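Carboxypeptidase Y inhibitor (Saccharomyces cerevisiae, PDB 1WPX) acts as a specific and potent inhibitor of carboxypeptidase Y and belongs to the phosphatidylethanolamine-binding protein family. Local coordinates at residues 139-142 / 143-146; 174-177 / 178-181; 191-194 / 195-198. One frame throughout, in Å; residues are numbered along the deposited sequence.

Contact 1: 139-142 / 143-146; sequences FNTK and GSNT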
loop_
_atom_site.group_PDB
_atom_site.type_symbol
_atom_site.label_atom_id
_atom_site.label_comp_id
_atom_site.label_asym_id
_atom_site.label_seq_id
_atom_site.Cartn_x
_atom_site.Cartn_y
_atom_site.Cartn_z
ATOM N N PHE B 139 7.781 23.032 12.264
ATOM C CA PHE B 139 8.102 23.762 13.474
ATOM C C PHE B 139 9.008 24.951 13.227
ATOM O O PHE B 139 9.746 24.997 12.240
ATOM C CB PHE B 139 8.754 22.821 14.480
ATOM C CG PHE B 139 7.860 21.713 14.915
ATOM C CD1 PHE B 139 6.850 21.945 15.840
ATOM C CD2 PHE B 139 7.984 20.446 14.359
ATOM C CE1 PHE B 139 5.971 20.931 16.205
ATOM C CE2 PHE B 139 7.108 19.424 14.715
ATOM C CZ PHE B 139 6.098 19.669 15.640
ATOM N N ASN B 140 8.915 25.931 14.119
ATOM C CA ASN B 140 9.766 27.099 14.037
ATOM C C ASN B 140 10.917 26.757 14.972
ATOM O O ASN B 140 10.762 26.747 16.200
ATOM C CB ASN B 140 9.035 28.343 14.523
ATOM C CG ASN B 140 9.852 29.599 14.332
ATOM O OD1 ASN B 140 9.370 30.707 14.555
ATOM N ND2 ASN B 140 11.104 29.433 13.917
ATOM N N THR B 141 12.060 26.451 14.369
ATOM C CA THR B 141 13.262 26.055 15.092
ATOM C C THR B 141 13.959 27.185 15.860
ATOM O O THR B 141 14.717 26.922 16.791
ATOM C CB THR B 141 14.271 25.425 14.112
ATOM O OG1 THR B 141 15.319 24.786 14.844
ATOM C CG2 THR B 141 14.874 26.500 13.200
ATOM N N LYS B 142 13.694 28.429 15.468
ATOM C CA LYS B 142 14.300 29.605 16.092
ATOM C C LYS B 142 14.521 29.560 17.608
ATOM O O LYS B 142 15.583 29.147 18.087
ATOM C CB LYS B 142 13.483 30.858 15.764
ATOM C CG LYS B 142 13.493 31.254 14.304
ATOM C CD LYS B 142 14.906 31.446 13.797
ATOM C CE LYS B 142 14.912 31.676 12.292
ATOM N NZ LYS B 142 16.292 31.629 11.727
ATOM N N GLY B 143 13.518 29.996 18.362
ATOM C CA GLY B 143 13.655 30.036 19.807
ATOM C C GLY B 143 13.653 28.728 20.575
ATOM O O GLY B 143 13.326 28.718 21.760
ATOM N N SER B 144 14.023 27.627 19.936
ATOM C CA SER B 144 14.018 26.349 20.641
ATOM C C SER B 144 15.285 26.140 21.463
ATOM O O SER B 144 16.255 26.881 21.319
ATOM C CB SER B 144 13.849 25.196 19.650
ATOM O OG SER B 144 14.928 25.151 18.731
ATOM N N ASN B 145 15.263 25.133 22.329
ATOM C CA ASN B 145 16.411 24.805 23.166
ATOM C C ASN B 145 16.660 23.304 23.124
ATOM O O ASN B 145 15.808 22.508 23.521
ATOM C CB ASN B 145 16.182 25.241 24.623
ATOM C CG ASN B 145 16.076 26.755 24.778
ATOM O OD1 ASN B 145 15.004 27.342 24.608
ATOM N ND2 ASN B 145 17.199 27.395 25.087
ATOM N N THR B 146 17.832 22.922 22.638
ATOM C CA THR B 146 18.198 21.518 22.547
ATOM C C THR B 146 18.859 21.054 23.841
ATOM O O THR B 146 19.968 21.473 24.155
ATOM C CB THR B 146 19.189 21.281 21.380
ATOM O OG1 THR B 146 18.561 21.619 20.137
ATOM C CG2 THR B 146 19.632 19.826 21.339
#
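Thr141 and Ser144 meet round a tight turn, and the polar part of their contact converges on a single acceptor, the carbonyl oxygen of Thr141. The backbone bond comes from Ser144 N, which lies 3.3 Å from Thr141 O with an N-H...O angle of 158°. As the donor is three residues beyond the acceptor, this closes a beta turn with Lys142 and Gly143 at its corners. The side-chain bond is made by Ser144 OG, which donates to the same Thr141 O at 2.6 Å, tilted 22° from the carbonyl plane. Both donors reach the oxygen from one face of that plane, the amide standing much farther above it than the hydroxyl. With chi1 at 62°, Ser144 OG lies between its own backbone N and carbonyl carbon, and from there it reaches back across the turn. Serine suits the place because its hydroxyl sits one bond from CB, short enough to bond to the turn it belongs to. It also makes a weak hydrogen bond to Glu115 of strand 110-120.

Beyond the bonds the contact is slight: Ser144 CB lies 3.5 Å from Thr141 O, and Thr141 OG1 and Ser144 OG stay 3.9 Å apart. The first side-chain bond of Lys142 points away from the following residues, and a long charged chain suits this exposed corner; Gly143 adds no bulk.

The turn joins strands 134-140 and 145-148, each paired antiparallel with strand 110-120. Its chemistry implies a surface turn closed by two bonds to one carbonyl oxygen, with little side-chain packing within the turn itself.

Contact 2: 174-177 / 178-181; sequences GVDS and SKFS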
loop_
_atom_site.group_PDB
_atom_site.type_symbol
_atom_site.label_atom_id
_atom_site.label_comp_id
_atom_site.label_asym_id
_atom_site.label_seq_id
_atom_site.Cartn_x
_atom_site.Cartn_y
_atom_site.Cartn_z
ATOM N N GLY B 174 3.137 28.106 29.703
ATOM C CA GLY B 174 4.012 28.989 30.441
ATOM C C GLY B 174 5.312 28.413 30.969
ATOM O O GLY B 174 6.181 29.170 31.397
ATOM N N VAL B 175 5.476 27.097 30.961
ATOM C CA VAL B 175 6.723 26.555 31.480
ATOM C C VAL B 175 7.687 26.122 30.381
ATOM O O VAL B 175 7.391 25.240 29.583
ATOM C CB VAL B 175 6.446 25.404 32.495
ATOM C CG1 VAL B 175 4.967 25.120 32.554
ATOM C CG2 VAL B 175 7.238 24.168 32.147
ATOM N N ASP B 176 8.840 26.784 30.346
ATOM C CA ASP B 176 9.885 26.517 29.369
ATOM C C ASP B 176 10.753 25.328 29.804
ATOM O O ASP B 176 10.638 24.841 30.930
ATOM C CB ASP B 176 10.755 27.758 29.212
ATOM C CG ASP B 176 11.480 28.112 30.495
ATOM O OD1 ASP B 176 12.730 28.087 30.498
ATOM O OD2 ASP B 176 10.794 28.403 31.502
ATOM N N SER B 177 11.640 24.882 28.919
ATOM C CA SER B 177 12.487 23.727 29.214
ATOM C C SER B 177 13.507 23.887 30.342
ATOM O O SER B 177 14.008 22.888 30.864
ATOM C CB SER B 177 13.202 23.254 27.939
ATOM O OG SER B 177 14.059 24.245 27.400
ATOM N N SER B 178 13.813 25.122 30.727
ATOM C CA SER B 178 14.777 25.341 31.801
ATOM C C SER B 178 14.271 24.767 33.125
ATOM O O SER B 178 15.011 24.699 34.101
ATOM C CB SER B 178 15.060 26.837 31.978
ATOM O OG SER B 178 13.975 27.503 32.609
ATOM N N LYS B 179 13.011 24.346 33.151
ATOM C CA LYS B 179 12.417 23.795 34.365
ATOM C C LYS B 179 12.214 22.282 34.348
ATOM O O LYS B 179 11.709 21.705 35.312
ATOM C CB LYS B 179 11.093 24.506 34.645
ATOM C CG LYS B 179 11.307 25.971 34.966
ATOM C CD LYS B 179 10.031 26.768 34.938
ATOM C CE LYS B 179 10.305 28.211 35.321
ATOM N NZ LYS B 179 11.255 28.859 34.385
ATOM N N PHE B 180 12.613 21.636 33.259
ATOM C CA PHE B 180 12.468 20.191 33.175
ATOM C C PHE B 180 13.642 19.512 33.863
ATOM O O PHE B 180 14.749 20.044 33.873
ATOM C CB PHE B 180 12.394 19.739 31.714
ATOM C CG PHE B 180 11.207 20.281 30.974
ATOM C CD1 PHE B 180 10.039 20.609 31.655
ATOM C CD2 PHE B 180 11.246 20.442 29.592
ATOM C CE1 PHE B 180 8.928 21.091 30.975
ATOM C CE2 PHE B 180 10.134 20.923 28.899
ATOM C CZ PHE B 180 8.971 21.248 29.595
ATOM N N SER B 181 13.393 18.346 34.445
ATOM C CA SER B 181 14.437 17.590 35.125
ATOM C C SER B 181 15.625 17.377 34.191
ATOM O O SER B 181 15.462 17.189 32.988
ATOM C CB SER B 181 13.886 16.243 35.589
ATOM O OG SER B 181 13.200 15.588 34.535
#
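Asp176 and Lys179 form a salt bridge: Lys179 NZ donates to Asp176 OD2 at 3.0 Å, on the syn lone pair of that oxygen. The lysine chain runs extended until a bend at its last torsion (chi4 61°), which turns the ammonium onto the carboxylate, and the two side chains cross at about a right angle. The other carboxylate oxygen serves Ser178 twice. Ser178 OG donates to Asp176 OD1 from the syn side at 2.5 Å, and Ser178 N reaches the same OD1 at 3.2 Å from well above the carboxylate plane. Three donors thus hold the aspartate from turning, and the nearby ammonium probably stabilises the negative charge of the carboxylate. Ser177 points its hydroxyl elsewhere, to Asp117 of strand 110-120.

Backbone bonds reinforce the turn. Phe180 N bonds to Ser177 O at 3.0 Å with a nearly straight N-H...O angle of 170°, while the bond from Lys179 N to Asp176 O is less surely placed.

Packing centres on the Phe180 ring. Ser177 CA makes a CH-pi contact over one face, 4.0 Å from the ring centroid, and Asp176 O lies above the same ring. Val175 CG2 touches Phe180 CE1 at 3.7 Å, the branched valine giving the ring an apolar neighbour; Leu207 packs on it too. An aspartate accepting from the amide two residues on is an Asx turn, here leading into a short 3-10 segment.

Contact 3: 191-194 / 195-198; sequences YGTP and ATGV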
loop_
_atom_site.group_PDB
_atom_site.type_symbol
_atom_site.label_atom_id
_atom_site.label_comp_id
_atom_site.label_asym_id
_atom_site.label_seq_id
_atom_site.Cartn_x
_atom_site.Cartn_y
_atom_site.Cartn_z
ATOM N N TYR B 191 19.240 7.596 34.189
ATOM C CA TYR B 191 18.474 7.173 35.357
ATOM C C TYR B 191 19.104 5.979 36.062
ATOM O O TYR B 191 18.646 5.576 37.129
ATOM C CB TYR B 191 17.038 6.825 34.953
ATOM C CG TYR B 191 16.151 8.030 34.751
ATOM C CD1 TYR B 191 15.559 8.670 35.835
ATOM C CD2 TYR B 191 15.925 8.549 33.479
ATOM C CE1 TYR B 191 14.764 9.796 35.659
ATOM C CE2 TYR B 191 15.132 9.678 33.292
ATOM C CZ TYR B 191 14.556 10.297 34.385
ATOM O OH TYR B 191 13.786 11.425 34.206
ATOM N N GLY B 192 20.147 5.411 35.467
ATOM C CA GLY B 192 20.801 4.269 36.081
ATOM C C GLY B 192 20.079 2.946 35.880
ATOM O O GLY B 192 20.669 1.987 35.383
ATOM N N THR B 193 18.806 2.882 36.265
ATOM C CA THR B 193 18.028 1.653 36.114
ATOM C C THR B 193 17.770 1.309 34.643
ATOM O O THR B 193 17.715 2.192 33.790
ATOM C CB THR B 193 16.676 1.759 36.846
ATOM O OG1 THR B 193 15.941 2.878 36.340
ATOM C CG2 THR B 193 16.898 1.946 38.331
ATOM N N PRO B 194 17.620 0.010 34.330
ATOM C CA PRO B 194 17.369 -0.445 32.956
ATOM C C PRO B 194 15.916 -0.260 32.515
ATOM O O PRO B 194 14.997 -0.270 33.343
ATOM C CB PRO B 194 17.756 -1.929 33.000
ATOM C CG PRO B 194 18.670 -2.029 34.186
ATOM C CD PRO B 194 17.992 -1.131 35.179
ATOM N N ALA B 195 15.727 -0.101 31.206
ATOM C CA ALA B 195 14.401 0.073 30.614
ATOM C C ALA B 195 13.658 1.307 31.113
ATOM O O ALA B 195 12.463 1.243 31.417
ATOM C CB ALA B 195 13.557 -1.178 30.851
ATOM N N THR B 196 14.358 2.432 31.192
ATOM C CA THR B 196 13.732 3.664 31.650
ATOM C C THR B 196 14.137 4.830 30.747
ATOM O O THR B 196 15.292 4.930 30.333
ATOM C CB THR B 196 14.129 3.978 33.114
ATOM O OG1 THR B 196 15.537 4.216 33.183
ATOM C CG2 THR B 196 13.782 2.806 34.029
ATOM N N GLY B 197 13.183 5.703 30.438
ATOM C CA GLY B 197 13.489 6.834 29.578
ATOM C C GLY B 197 12.375 7.856 29.420
ATOM O O GLY B 197 11.901 8.425 30.404
ATOM N N VAL B 198 11.955 8.084 28.177
ATOM C CA VAL B 198 10.912 9.063 27.883
ATOM C C VAL B 198 9.698 8.954 28.790
ATOM O O VAL B 198 9.120 9.965 29.177
ATOM C CB VAL B 198 10.438 8.972 26.405
ATOM C CG1 VAL B 198 11.629 9.049 25.485
ATOM C CG2 VAL B 198 9.669 7.692 26.164
#
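Thr196 folds back on Thr193, beginning with Thr196 CB, which comes within 3.9 Å of Thr193 OG1, the two side chains crossing at about a right angle. There it branches. The hydroxyl branch, OG1, donates to Thr193 O at 3.0 Å from above the carbonyl plane, 47° out of it, and lies 3.5 Å from Tyr191 CB. The methyl branch, CG2, stands anti to its own carbonyl carbon (chi1 64° to OG1), which turns it toward Thr193 OG1 at 3.2 Å and Pro194 O at 3.4 Å. Threonine suits the place because one CB carries both a donor and a methyl. A valine in its place would probably leave Thr193 O without this hydroxyl donor and free the 193-196 bend to shift.

Between the two threonines, Pro194 restricts the backbone and Ala195 takes a left-handed conformation (phi 61°), carrying the chain round the bend. Tyr191 lies beside helix 198-203, touching Lys200 and Trp201. Gly197 then occupies the N-cap position of that helix. The chemistry implies that one side-chain-to-backbone bond across the bend, with a weak one from Asn188 to the same Thr193 O, steadies the chain just before the helix begins.

How the contacts relate
All three contacts lie at the surface, and each ties together neighbours on one continuous piece of chain. They differ in what they join. Contact 1 links two strands of the antiparallel sheet, whereas contacts 2 and 3 both belong to the long connection from strand 162-170 to helix 198-203, contact 3 at its end. Contact 2 alone has a salt bridge and a CH-pi contact; contacts 1 and 3 each rest on a hydroxyl bonded to the carbonyl three residues earlier, joined by a backbone amide in contact 1. Contact 2 touches both others, through Asn145 with Ser177 and Ser181 with Tyr191, while contacts 1 and 3 stay about 14 Å apart at their nearest atoms.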